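Local coordinates for protein transcriptional regulator, MarR/EmrR family (Clostridium acetobutylicum, PDB 3JW4) that probably binds DNA and regulates transcription as a winged helix-turn-helix protein of the MarR family, at residues N40-R45 with T75-G80. Numbering follows the deposited sequence.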
loop_
_atom_site.group_PDB
_atom_site.type_symbol
_atom_site.label_atom_id
_atom_site.label_comp_id
_atom_site.label_asym_id
_atom_site.label_seq_id
_atom_site.Cartn_x
_atom_site.Cartn_y
_atom_site.Cartn_z
ATOM N N ASN B 40 14.811 -1.480 5.657
ATOM C CA ASN B 40 13.429 -1.295 5.263
ATOM C C ASN B 40 13.001 -2.490 4.431
ATOM O O ASN B 40 13.835 -3.277 3.985
ATOM C CB ASN B 40 13.231 0.027 4.519
ATOM C CG ASN B 40 14.131 0.146 3.310
ATOM O OD1 ASN B 40 13.891 -0.479 2.289
ATOM N ND2 ASN B 40 15.174 0.950 3.424
ATOM N N SER B 41 11.703 -2.632 4.237
ATOM C CA SER B 41 11.164 -3.839 3.637
ATOM C C SER B 41 11.553 -4.022 2.149
ATOM O O SER B 41 11.671 -5.163 1.665
ATOM C CB SER B 41 9.647 -3.862 3.799
ATOM O OG SER B 41 9.092 -2.817 3.059
ATOM N N GLN B 42 11.744 -2.912 1.448
ATOM C CA GLN B 42 12.135 -2.965 0.051
ATOM C C GLN B 42 13.574 -3.531 -0.104
ATOM O O GLN B 42 13.812 -4.389 -0.964
ATOM C CB GLN B 42 11.951 -1.594 -0.613
ATOM C CG GLN B 42 12.725 -1.391 -1.909
ATOM C CD GLN B 42 12.027 -0.449 -2.915
ATOM O OE1 GLN B 42 11.445 0.599 -2.544
ATOM N NE2 GLN B 42 12.086 -0.836 -4.206
ATOM N N GLN B 43 14.494 -3.088 0.740
ATOM C CA GLN B 43 15.838 -3.662 0.786
ATOM C C GLN B 43 15.804 -5.141 1.083
ATOM O O GLN B 43 16.523 -5.893 0.474
ATOM C CB GLN B 43 16.696 -3.057 1.874
ATOM C CG GLN B 43 17.037 -1.647 1.662
ATOM C CD GLN B 43 17.590 -1.044 2.940
ATOM O OE1 GLN B 43 17.232 -1.467 4.044
ATOM N NE2 GLN B 43 18.476 -0.098 2.797
ATOM N N GLY B 44 14.977 -5.530 2.045
ATOM C CA GLY B 44 14.807 -6.933 2.422
ATOM C C GLY B 44 14.293 -7.802 1.302
ATOM O O GLY B 44 14.847 -8.859 1.037
ATOM N N ARG B 45 13.225 -7.352 0.655
ATOM C CA ARG B 45 12.714 -7.978 -0.556
ATOM C C ARG B 45 13.766 -8.105 -1.672
ATOM O O ARG B 45 13.871 -9.144 -2.331
ATOM C CB ARG B 45 11.522 -7.157 -1.084
ATOM C CG ARG B 45 10.179 -7.720 -0.788
ATOM C CD ARG B 45 9.777 -7.768 0.682
ATOM N NE ARG B 45 9.223 -9.104 0.966
ATOM C CZ ARG B 45 8.206 -9.391 1.779
ATOM N NH1 ARG B 45 7.847 -10.666 1.914
ATOM N NH2 ARG B 45 7.552 -8.444 2.447
ATOM N N THR B 75 19.370 1.830 -8.114
ATOM C CA THR B 75 20.819 2.013 -8.188
ATOM C C THR B 75 21.331 2.384 -6.817
ATOM O O THR B 75 22.297 1.804 -6.336
ATOM C CB THR B 75 21.231 3.127 -9.174
ATOM O OG1 THR B 75 20.664 2.841 -10.459
ATOM C CG2 THR B 75 22.735 3.192 -9.275
ATOM N N SER B 76 20.669 3.331 -6.172
ATOM C CA SER B 76 21.087 3.750 -4.839
ATOM C C SER B 76 20.988 2.610 -3.827
ATOM O O SER B 76 21.859 2.425 -2.970
ATOM C CB SER B 76 20.241 4.924 -4.336
ATOM O OG SER B 76 20.788 5.387 -3.102
HETATM N N MSE B 77 19.914 1.839 -3.923
HETATM C CA MSE B 77 19.703 0.790 -2.933
HETATM C C MSE B 77 20.757 -0.315 -3.112
HETATM O O MSE B 77 21.289 -0.789 -2.133
HETATM C CB MSE B 77 18.287 0.250 -3.039
HETATM C CG MSE B 77 17.974 -0.940 -2.129
HETATM SE SE MSE B 77 16.160 -1.605 -2.502
HETATM C CE MSE B 77 15.341 -0.001 -3.254
ATOM N N LEU B 78 21.081 -0.670 -4.361
ATOM C CA LEU B 78 22.139 -1.640 -4.631
ATOM C C LEU B 78 23.500 -1.148 -4.197
ATOM O O LEU B 78 24.288 -1.911 -3.628
ATOM C CB LEU B 78 22.206 -2.030 -6.127
ATOM C CG LEU B 78 21.068 -2.899 -6.649
ATOM C CD1 LEU B 78 21.174 -3.060 -8.158
ATOM C CD2 LEU B 78 21.066 -4.316 -5.986
ATOM N N GLN B 79 23.810 0.106 -4.483
ATOM C CA GLN B 79 25.102 0.661 -4.033
ATOM C C GLN B 79 25.185 0.591 -2.503
ATOM O O GLN B 79 26.256 0.346 -1.946
ATOM C CB GLN B 79 25.310 2.091 -4.513
ATOM C CG GLN B 79 25.822 2.213 -5.968
ATOM C CD GLN B 79 25.923 3.637 -6.435
ATOM O OE1 GLN B 79 25.010 4.137 -7.118
ATOM N NE2 GLN B 79 27.001 4.351 -6.032
ATOM N N GLY B 80 24.060 0.822 -1.843
ATOM C CA GLY B 80 24.010 0.822 -0.364
ATOM C C GLY B 80 24.283 -0.573 0.184
ATOM O O GLY B 80 25.162 -0.754 1.007
HETATM O O HOH W 1 20.409 -0.198 0.267
#
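A single selenomethionine, M77, carries the whole direct contact between 40-45 and 75-80, meeting two successive glutamines, Q42 and Q43, with no direct hydrogen bond between the segments. Its CG stands anti to the backbone N (chi1 175°) and the chain runs straight on to SE, reaching across to helix 41-53 before bending at the last torsion. That bend lays the terminal methyl against Q42, CE of M77 lying 3.3 Å from CG of Q42 and close to its amide; the two side chains cross at about a right angle. SE of M77 lies between the two glutamines, nearest CG of Q42 (3.5 Å) and also by CA of Q43 (3.9 Å). Farther back, CG of M77 is 4.0 Å from CG of Q43. A water adds a polar link, accepting from NE2 of Q43 at 3.2 Å and donating to O of M77 at 2.6 Å. The amide of Q43 is also held from its other end, because OE1 accepts from N of N40 (2.9 Å) while OD1 of N40 accepts from N of Q43 (3.1 Å). This reciprocal pair is a capping box, and it caps the start of helix 41-53. M77 also packs on M46, farther along helix 41-53, and both M77 and Q42 touch A72 in the loop before helix 74-83. Here a capped helix start meets helix 74-83, probably the DNA-recognition helix, within the winged helix-turn-helix domain of MarR regulators.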